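Local coordinates for protein Plm1 (Streptomyces sp. HK803, PDB 4HXY) that probably reduces the beta-keto group of a polyketide intermediate with NADPH, as the ketoreductase of the first module of phoslactomycin biosynthesis, at residues 5-10 / 176-181; 22-27 / 39-44; 93-98 / 162-167. All blocks are in the same frame, centred on the assembly; numbering follows the deposited sequence. Where two conformers were deposited one is given.

Contact 1 (5-10 / 176-181); sequences TGWFSE and TPAPQT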
loop_
_atom_site.group_PDB
_atom_site.type_symbol
_atom_site.label_atom_id
_atom_site.label_comp_id
_atom_site.label_asym_id
_atom_site.label_seq_id
_atom_site.Cartn_x
_atom_site.Cartn_y
_atom_site.Cartn_z
ATOM N N THR A 5 -18.507 9.297 6.457
ATOM C CA THR A 5 -17.163 8.877 6.099
ATOM C C THR A 5 -16.859 7.573 6.785
ATOM O O THR A 5 -16.916 7.493 8.014
ATOM C CB THR A 5 -16.111 9.929 6.488
ATOM O OG1 THR A 5 -16.426 11.169 5.834
ATOM C CG2 THR A 5 -14.705 9.472 6.059
ATOM N N GLY A 6 -16.516 6.553 6.002
ATOM C CA GLY A 6 -16.151 5.260 6.565
ATOM C C GLY A 6 -14.695 5.228 6.998
ATOM O O GLY A 6 -13.808 5.683 6.250
ATOM N N TRP A 7 -14.464 4.696 8.201
ATOM C CA TRP A 7 -13.127 4.485 8.761
ATOM C C TRP A 7 -12.947 3.002 8.979
ATOM O O TRP A 7 -13.796 2.337 9.593
ATOM C CB TRP A 7 -12.937 5.221 10.075
ATOM C CG TRP A 7 -12.756 6.672 9.904
ATOM C CD1 TRP A 7 -13.715 7.587 9.576
ATOM C CD2 TRP A 7 -11.542 7.408 10.069
ATOM N NE1 TRP A 7 -13.162 8.857 9.524
ATOM C CE2 TRP A 7 -11.833 8.767 9.815
ATOM C CE3 TRP A 7 -10.245 7.057 10.407
ATOM C CZ2 TRP A 7 -10.861 9.763 9.908
ATOM C CZ3 TRP A 7 -9.274 8.044 10.467
ATOM C CH2 TRP A 7 -9.594 9.377 10.221
ATOM N N PHE A 8 -11.854 2.470 8.440
ATOM C CA PHE A 8 -11.577 1.053 8.538
ATOM C C PHE A 8 -10.114 0.815 8.864
ATOM O O PHE A 8 -9.283 1.726 8.779
ATOM C CB PHE A 8 -11.950 0.323 7.225
ATOM C CG PHE A 8 -13.251 0.770 6.635
ATOM C CD1 PHE A 8 -13.296 1.809 5.726
ATOM C CD2 PHE A 8 -14.428 0.152 7.003
ATOM C CE1 PHE A 8 -14.503 2.219 5.171
ATOM C CE2 PHE A 8 -15.645 0.552 6.469
ATOM C CZ PHE A 8 -15.684 1.593 5.545
ATOM N N SER A 9 -9.826 -0.419 9.276
ATOM C CA SER A 9 -8.469 -0.852 9.570
ATOM C C SER A 9 -8.300 -2.330 9.241
ATOM O O SER A 9 -9.228 -3.099 9.377
ATOM C CB SER A 9 -8.164 -0.655 11.049
ATOM O OG SER A 9 -6.789 -0.888 11.309
ATOM N N GLU A 10 -7.090 -2.703 8.864
ATOM C CA GLU A 10 -6.665 -4.087 8.870
ATOM C C GLU A 10 -6.696 -4.641 10.293
ATOM O O GLU A 10 -6.346 -3.947 11.262
ATOM C CB GLU A 10 -5.236 -4.182 8.322
ATOM C CG GLU A 10 -4.703 -5.583 8.231
ATOM C CD GLU A 10 -3.199 -5.630 8.005
ATOM O OE1 GLU A 10 -2.787 -5.914 6.870
ATOM O OE2 GLU A 10 -2.431 -5.386 8.965
ATOM N N THR A 176 -13.303 0.893 12.155
ATOM C CA THR A 176 -12.736 1.451 13.392
ATOM C C THR A 176 -13.456 2.735 13.746
ATOM O O THR A 176 -14.135 3.333 12.907
ATOM C CB THR A 176 -11.255 1.866 13.292
ATOM O OG1 THR A 176 -11.083 2.817 12.222
ATOM C CG2 THR A 176 -10.362 0.687 13.132
ATOM N N PRO A 177 -13.284 3.182 14.995
ATOM C CA PRO A 177 -13.798 4.509 15.312
ATOM C C PRO A 177 -13.016 5.596 14.584
ATOM O O PRO A 177 -11.814 5.453 14.356
ATOM C CB PRO A 177 -13.578 4.629 16.822
ATOM C CG PRO A 177 -13.493 3.250 17.323
ATOM C CD PRO A 177 -12.905 2.429 16.206
ATOM N N ALA A 178 -13.695 6.674 14.243
ATOM C CA ALA A 178 -13.023 7.881 13.682
ATOM C C ALA A 178 -12.470 8.722 14.827
ATOM O O ALA A 178 -13.182 9.002 15.793
ATOM C CB ALA A 178 -13.986 8.687 12.852
ATOM N N PRO A 179 -11.192 9.131 14.734
ATOM C CA PRO A 179 -10.585 9.980 15.735
ATOM C C PRO A 179 -11.365 11.291 15.934
ATOM O O PRO A 179 -11.887 11.850 14.994
ATOM C CB PRO A 179 -9.188 10.266 15.147
ATOM C CG PRO A 179 -8.930 9.109 14.266
ATOM C CD PRO A 179 -10.239 8.802 13.656
ATOM N N GLN A 180 -11.443 11.746 17.175
ATOM C CA GLN A 180 -12.074 13.026 17.496
ATOM C C GLN A 180 -10.986 13.913 18.090
ATOM O O GLN A 180 -10.597 13.735 19.234
ATOM C CB GLN A 180 -13.247 12.813 18.451
ATOM C CG GLN A 180 -14.377 11.996 17.827
ATOM C CD GLN A 180 -15.532 11.727 18.769
ATOM O OE1 GLN A 180 -16.427 10.935 18.452
ATOM N NE2 GLN A 180 -15.542 12.403 19.918
ATOM N N THR A 181 -10.509 14.869 17.296
ATOM C CA THR A 181 -9.235 15.564 17.542
ATOM C C THR A 181 -9.340 17.077 17.514
ATOM O O THR A 181 -10.366 17.636 17.122
ATOM C CB THR A 181 -8.177 15.200 16.452
ATOM O OG1 THR A 181 -8.487 15.870 15.213
ATOM C CG2 THR A 181 -8.088 13.687 16.226
HETATM O O HOH W 1 -9.079 3.433 10.933
#
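With CG anti to its own carbonyl carbon (chi1 -75°) and the indole turned broadside by chi2, W7 presents one face of its ring system to A178 and P179. W7 lies on strand 6-14, the first strand of this polyketide synthase ketoreductase; it pairs antiparallel with both 167-175 and 408-412 and so joins the two Rossmann-like halves of the fold. The loop leaving strand 167-175 runs on across the indole and makes two CH-pi contacts on the same face. The A178 methyl CB stands 3.5 Å from the centroid of the W7 five-membered ring, 13° off its normal. Beside it, the P179 ring comes in obliquely and sets CD 3.5 Å from the centroid of the W7 six-membered ring, 17° off the normal. Each carbon therefore has its own half of the indole. The backbones are joined where the loop begins, by T176 N donating to W7 O at 3.0 Å, while S9 continues the strand pairing with V174. Helix 388-400 also packs on W7, through A394 and Q397, and the Q397 amide donates to P179 O. F8 points away from the loop, its ring occupying space that a side chain on G6 would need. Within the indole, P179 CD lies nearest CZ3 of W7, at 3.4 Å, whereas A178 CB lies nearest NE1 of W7, also at 3.4 Å.

Contact 2 (22-27 / 39-44); sequences DRVPGN and GSLFDD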
loop_
_atom_site.group_PDB
_atom_site.type_symbol
_atom_site.label_atom_id
_atom_site.label_comp_id
_atom_site.label_asym_id
_atom_site.label_seq_id
_atom_site.Cartn_x
_atom_site.Cartn_y
_atom_site.Cartn_z
ATOM N N ASP A 22 3.536 -32.516 8.267
ATOM C CA ASP A 22 5.004 -32.649 8.354
ATOM C C ASP A 22 5.708 -32.486 7.001
ATOM O O ASP A 22 6.921 -32.272 6.943
ATOM C CB ASP A 22 5.390 -34.000 8.978
ATOM C CG ASP A 22 5.204 -35.171 8.021
ATOM O OD1 ASP A 22 4.053 -35.406 7.576
ATOM O OD2 ASP A 22 6.207 -35.863 7.722
ATOM N N ARG A 23 4.941 -32.606 5.922
ATOM C CA ARG A 23 5.463 -32.477 4.566
ATOM C C ARG A 23 4.310 -32.078 3.657
ATOM O O ARG A 23 3.156 -32.064 4.084
ATOM C CB ARG A 23 6.084 -33.794 4.096
ATOM C CG ARG A 23 5.107 -34.981 4.063
ATOM C CD ARG A 23 5.808 -36.301 3.697
ATOM N NE ARG A 23 6.207 -36.335 2.290
ATOM C CZ ARG A 23 5.384 -36.580 1.268
ATOM N NH1 ARG A 23 5.852 -36.571 0.021
ATOM N NH2 ARG A 23 4.091 -36.824 1.474
ATOM N N VAL A 24 4.628 -31.747 2.410
ATOM C CA VAL A 24 3.614 -31.364 1.424
ATOM C C VAL A 24 3.720 -32.343 0.264
ATOM O O VAL A 24 4.737 -32.384 -0.418
ATOM C CB VAL A 24 3.819 -29.920 0.904
ATOM C CG1 VAL A 24 2.715 -29.553 -0.068
ATOM C CG2 VAL A 24 3.868 -28.930 2.062
ATOM N N PRO A 25 2.677 -33.157 0.047
ATOM C CA PRO A 25 2.803 -34.141 -1.012
ATOM C C PRO A 25 2.628 -33.533 -2.383
ATOM O O PRO A 25 1.948 -32.508 -2.525
ATOM C CB PRO A 25 1.648 -35.102 -0.729
ATOM C CG PRO A 25 0.609 -34.250 -0.117
ATOM C CD PRO A 25 1.358 -33.212 0.698
ATOM N N GLY A 26 3.223 -34.185 -3.375
ATOM C CA GLY A 26 2.970 -33.883 -4.775
ATOM C C GLY A 26 4.193 -33.340 -5.491
ATOM O O GLY A 26 5.309 -33.335 -4.961
ATOM N N ASN A 27 3.955 -32.872 -6.708
ATOM C CA ASN A 27 4.979 -32.378 -7.597
ATOM C C ASN A 27 4.869 -30.851 -7.628
ATOM O O ASN A 27 4.050 -30.312 -8.363
ATOM C CB ASN A 27 4.725 -32.968 -8.982
ATOM C CG ASN A 27 5.794 -32.624 -9.996
ATOM O OD1 ASN A 27 6.922 -32.242 -9.659
ATOM N ND2 ASN A 27 5.441 -32.775 -11.273
ATOM N N GLY A 39 12.068 -25.696 1.221
ATOM C CA GLY A 39 12.275 -26.601 0.091
ATOM C C GLY A 39 12.201 -28.062 0.522
ATOM O O GLY A 39 11.796 -28.943 -0.254
ATOM N N SER A 40 12.603 -28.313 1.767
ATOM C CA SER A 40 12.639 -29.669 2.322
ATOM C C SER A 40 11.268 -30.246 2.667
ATOM O O SER A 40 11.169 -31.425 3.028
ATOM C CB SER A 40 13.555 -29.708 3.546
ATOM O OG SER A 40 13.028 -28.918 4.604
ATOM N N LEU A 41 10.207 -29.446 2.562
ATOM C CA LEU A 41 8.841 -29.938 2.727
ATOM C C LEU A 41 8.385 -30.783 1.535
ATOM O O LEU A 41 7.416 -31.535 1.643
ATOM C CB LEU A 41 7.866 -28.774 2.923
ATOM C CG LEU A 41 7.924 -28.060 4.274
ATOM C CD1 LEU A 41 7.082 -26.793 4.225
ATOM C CD2 LEU A 41 7.433 -28.976 5.397
ATOM N N PHE A 42 9.092 -30.635 0.417
ATOM C CA PHE A 42 8.706 -31.188 -0.865
ATOM C C PHE A 42 9.676 -32.279 -1.271
ATOM O O PHE A 42 10.880 -32.161 -1.068
ATOM C CB PHE A 42 8.723 -30.096 -1.936
ATOM C CG PHE A 42 7.891 -28.907 -1.576
ATOM C CD1 PHE A 42 6.532 -28.908 -1.836
ATOM C CD2 PHE A 42 8.456 -27.801 -0.957
ATOM C CE1 PHE A 42 5.751 -27.827 -1.469
ATOM C CE2 PHE A 42 7.683 -26.713 -0.612
ATOM C CZ PHE A 42 6.335 -26.718 -0.872
ATOM N N ASP A 43 9.138 -33.350 -1.840
ATOM C CA ASP A 43 9.977 -34.386 -2.403
ATOM C C ASP A 43 10.204 -34.019 -3.865
ATOM O O ASP A 43 9.252 -33.847 -4.623
ATOM C CB ASP A 43 9.303 -35.760 -2.264
ATOM C CG ASP A 43 9.328 -36.288 -0.829
ATOM O OD1 ASP A 43 10.177 -35.849 -0.017
ATOM O OD2 ASP A 43 8.494 -37.152 -0.502
ATOM N N ASP A 44 11.469 -33.876 -4.229
ATOM C CA ASP A 44 11.889 -33.635 -5.593
ATOM C C ASP A 44 11.164 -32.478 -6.289
ATOM O O ASP A 44 10.668 -32.628 -7.408
ATOM C CB ASP A 44 11.736 -34.936 -6.387
ATOM C CG ASP A 44 12.501 -36.086 -5.742
ATOM O OD1 ASP A 44 11.873 -36.956 -5.107
ATOM O OD2 ASP A 44 13.741 -36.086 -5.853
HETATM O O HOH W 2 9.055 -32.511 5.521
HETATM O O HOH W 3 6.304 -33.411 -2.379
HETATM O O HOH W 4 7.472 -31.527 -5.085
HETATM O O HOH W 5 7.168 -35.606 -5.187
HETATM O O HOH W 6 8.865 -33.833 -8.898
#
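R23 and D43 form a salt bridge across the two loops, NH1 of R23 donating to OD2 of D43 at 2.8 Å with an N-H...O angle of 145°. The bond is bent, and the arginine meets OD2 from above the carboxylate plane, the two planar groups lying 36° apart. A turn at chi3 (-71°) brings the R23 guanidinium across to D43. Next to the bridge, V24 N donates almost straight to L41 O at 2.9 Å. Farther along, direct contact gives way to water: one molecule donates to G26 O and D43 O, another to N27 OD1 and D44 O, and a third, lying among V24 O, G26 O and D43 N, accepts from D43 N at 2.9 Å. Packing lies on the inner side. V24 runs alongside F42, with V24 CB 3.7 Å from F42 CE1, and V24 CG2 approaches L41 CB at 4.1 Å. L41 CB in turn sits over one face of the F42 ring, off toward the rim. F42 closes a type I turn by donating its backbone N to G39 O. An alanine in place of F42 would be likely to leave V24 and L41 without the ring that packs against both, opening a gap beside W28. Helix 137-148 covers this apolar side, A144 and T148 touching V24 and R140 touching L41. Loop 22-27 runs into strand 28-32, N27 N being held by D58, while 39-44 leaves helix 36-39; they flank the outer strand of the parallel set 28-32, 59-63, 85-90 and 125-131 in the Rossmann-like, probably structural half of the ketoreductase.

Contact 3 (93-98 / 162-167); sequences VGVGTV and AVRDGQ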
loop_
_atom_site.group_PDB
_atom_site.type_symbol
_atom_site.label_atom_id
_atom_site.label_comp_id
_atom_site.label_asym_id
_atom_site.label_seq_id
_atom_site.Cartn_x
_atom_site.Cartn_y
_atom_site.Cartn_z
ATOM N N VAL A 93 3.801 -8.006 6.843
ATOM C CA VAL A 93 2.580 -7.593 7.548
ATOM C C VAL A 93 2.832 -7.494 9.052
ATOM O O VAL A 93 3.732 -8.161 9.597
ATOM C CB VAL A 93 1.392 -8.576 7.267
ATOM C CG1 VAL A 93 1.066 -8.620 5.773
ATOM C CG2 VAL A 93 1.675 -9.990 7.767
ATOM N N GLY A 94 2.024 -6.659 9.697
ATOM C CA GLY A 94 2.077 -6.454 11.147
ATOM C C GLY A 94 0.809 -7.041 11.717
ATOM O O GLY A 94 -0.261 -6.454 11.580
ATOM N N VAL A 95 0.914 -8.211 12.336
ATOM C CA VAL A 95 -0.264 -8.863 12.916
ATOM C C VAL A 95 -0.777 -8.173 14.191
ATOM O O VAL A 95 -1.964 -8.249 14.507
ATOM C CB VAL A 95 -0.009 -10.346 13.180
ATOM C CG1 VAL A 95 -1.201 -10.963 13.879
ATOM C CG2 VAL A 95 0.270 -11.062 11.862
ATOM N N GLY A 96 0.109 -7.479 14.890
ATOM C CA GLY A 96 -0.238 -6.776 16.132
ATOM C C GLY A 96 -0.009 -7.640 17.361
ATOM O O GLY A 96 -0.648 -7.430 18.397
ATOM N N THR A 97 0.887 -8.618 17.235
ATOM C CA THR A 97 1.302 -9.468 18.357
ATOM C C THR A 97 2.660 -9.004 18.905
ATOM O O THR A 97 3.284 -8.088 18.359
ATOM C CB THR A 97 1.382 -10.947 17.935
ATOM O OG1 THR A 97 1.804 -11.739 19.048
ATOM C CG2 THR A 97 2.355 -11.147 16.783
ATOM N N VAL A 98 3.106 -9.640 19.988
ATOM C CA VAL A 98 4.385 -9.312 20.640
ATOM C C VAL A 98 5.597 -9.723 19.792
ATOM O O VAL A 98 6.637 -9.056 19.825
ATOM C CB VAL A 98 4.467 -9.955 22.065
ATOM C CG1 VAL A 98 5.907 -10.004 22.589
ATOM C CG2 VAL A 98 3.562 -9.200 23.046
ATOM N N ALA A 162 -0.863 -15.275 8.025
ATOM C CA ALA A 162 0.404 -15.051 8.672
ATOM C C ALA A 162 0.622 -16.121 9.726
ATOM O O ALA A 162 -0.312 -16.536 10.415
ATOM C CB ALA A 162 0.454 -13.647 9.300
ATOM N N VAL A 163 1.865 -16.565 9.838
ATOM C CA VAL A 163 2.276 -17.493 10.901
ATOM C C VAL A 163 3.047 -16.727 11.969
ATOM O O VAL A 163 3.995 -15.997 11.677
ATOM C CB VAL A 163 3.115 -18.680 10.358
ATOM C CG1 VAL A 163 3.491 -19.601 11.518
ATOM C CG2 VAL A 163 2.335 -19.446 9.307
ATOM N N ARG A 164 2.580 -16.840 13.214
ATOM C CA ARG A 164 3.228 -16.197 14.361
ATOM C C ARG A 164 3.203 -17.183 15.514
ATOM O O ARG A 164 2.139 -17.696 15.865
ATOM C CB ARG A 164 2.510 -14.908 14.771
ATOM C CG ARG A 164 2.503 -13.790 13.691
ATOM C CD ARG A 164 3.884 -13.202 13.458
ATOM N NE ARG A 164 3.871 -12.057 12.541
ATOM C CZ ARG A 164 4.043 -12.133 11.222
ATOM N NH1 ARG A 164 4.228 -13.301 10.610
ATOM N NH2 ARG A 164 4.025 -11.024 10.515
ATOM N N ASP A 165 4.387 -17.489 16.042
ATOM C CA ASP A 165 4.556 -18.482 17.124
ATOM C C ASP A 165 3.826 -19.793 16.813
ATOM O O ASP A 165 3.146 -20.380 17.664
ATOM C CB ASP A 165 4.114 -17.904 18.478
ATOM C CG ASP A 165 4.767 -18.630 19.679
ATOM O OD1 ASP A 165 5.721 -19.427 19.484
ATOM O OD2 ASP A 165 4.324 -18.382 20.825
ATOM N N GLY A 166 3.939 -20.245 15.571
ATOM C CA GLY A 166 3.307 -21.488 15.150
ATOM C C GLY A 166 1.794 -21.475 14.962
ATOM O O GLY A 166 1.208 -22.507 14.672
ATOM N N GLN A 167 1.162 -20.317 15.118
ATOM C CA GLN A 167 -0.280 -20.190 14.937
ATOM C C GLN A 167 -0.566 -19.461 13.636
ATOM O O GLN A 167 0.210 -18.598 13.240
ATOM C CB GLN A 167 -0.890 -19.390 16.082
ATOM C CG GLN A 167 -0.704 -20.026 17.446
ATOM C CD GLN A 167 -1.691 -21.139 17.657
ATOM O OE1 GLN A 167 -2.866 -20.888 17.938
ATOM N NE2 GLN A 167 -1.236 -22.378 17.490
#
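The guanidinium of R164 carries CG2 of V95 over one face, 3.5 Å above the plane and off toward the rim, while the carbonyl oxygen of V93 lies in its plane at the edge, 3.0 Å from NH2. A bend at chi2 (-69°) folds the arginine back along its own strand, where NH1 donates to V163 O at 2.9 Å. That acceptor is in the guanidinium plane, though the donor stands above the V163 carbonyl plane. Two aspartates hold it further: NH2 forms a salt bridge with D130 on strand 125-131 and NE one with D100. The two bridges and the V163 bond probably fix the rotation of the buried group and balance its charge. D100 also accepts the backbone N-H groups of V95, G96 and T97, so the carboxylate that grips the arginine also shapes the facing loop. V95 CG2 reaches the A162 methyl CB at 3.6 Å, V93 CG2 adds a looser contact with the same CB, and T97 CG2 lies 4.1 Å from CG of R164. W12 of strand 6-14 packs on V93, V95 and A162. Just beyond the arginine the chain reverses: R164 N donates to Q167 O at 3.0 Å and Q167 N returns a bond to R164 O, with D165 and G166 at positive phi between them. This is a type I' turn, characteristic of two-residue beta hairpins, here joining strands 160-164 and 167-175.

Along the chain, 5-10 comes first and its partner 176-181 last; contact 2 and then contact 3 fall in series between them. All three precede the residues that line the NADPH pocket, consistent with a place in the non-catalytic, structural half of the ketoreductase. Contacts 1 and 3 have centres 23 Å apart and touch at E10 and G94; both draw on strand 6-14 and the antiparallel pair 160-164/167-175. Contact 2 lies at the far end, centred 24 Å from contact 3 and 44 Å from contact 1, near the edge strand 28-32. Contact 1 is thus the one placed beside the catalytic half, through helix 388-400 and strand 408-412.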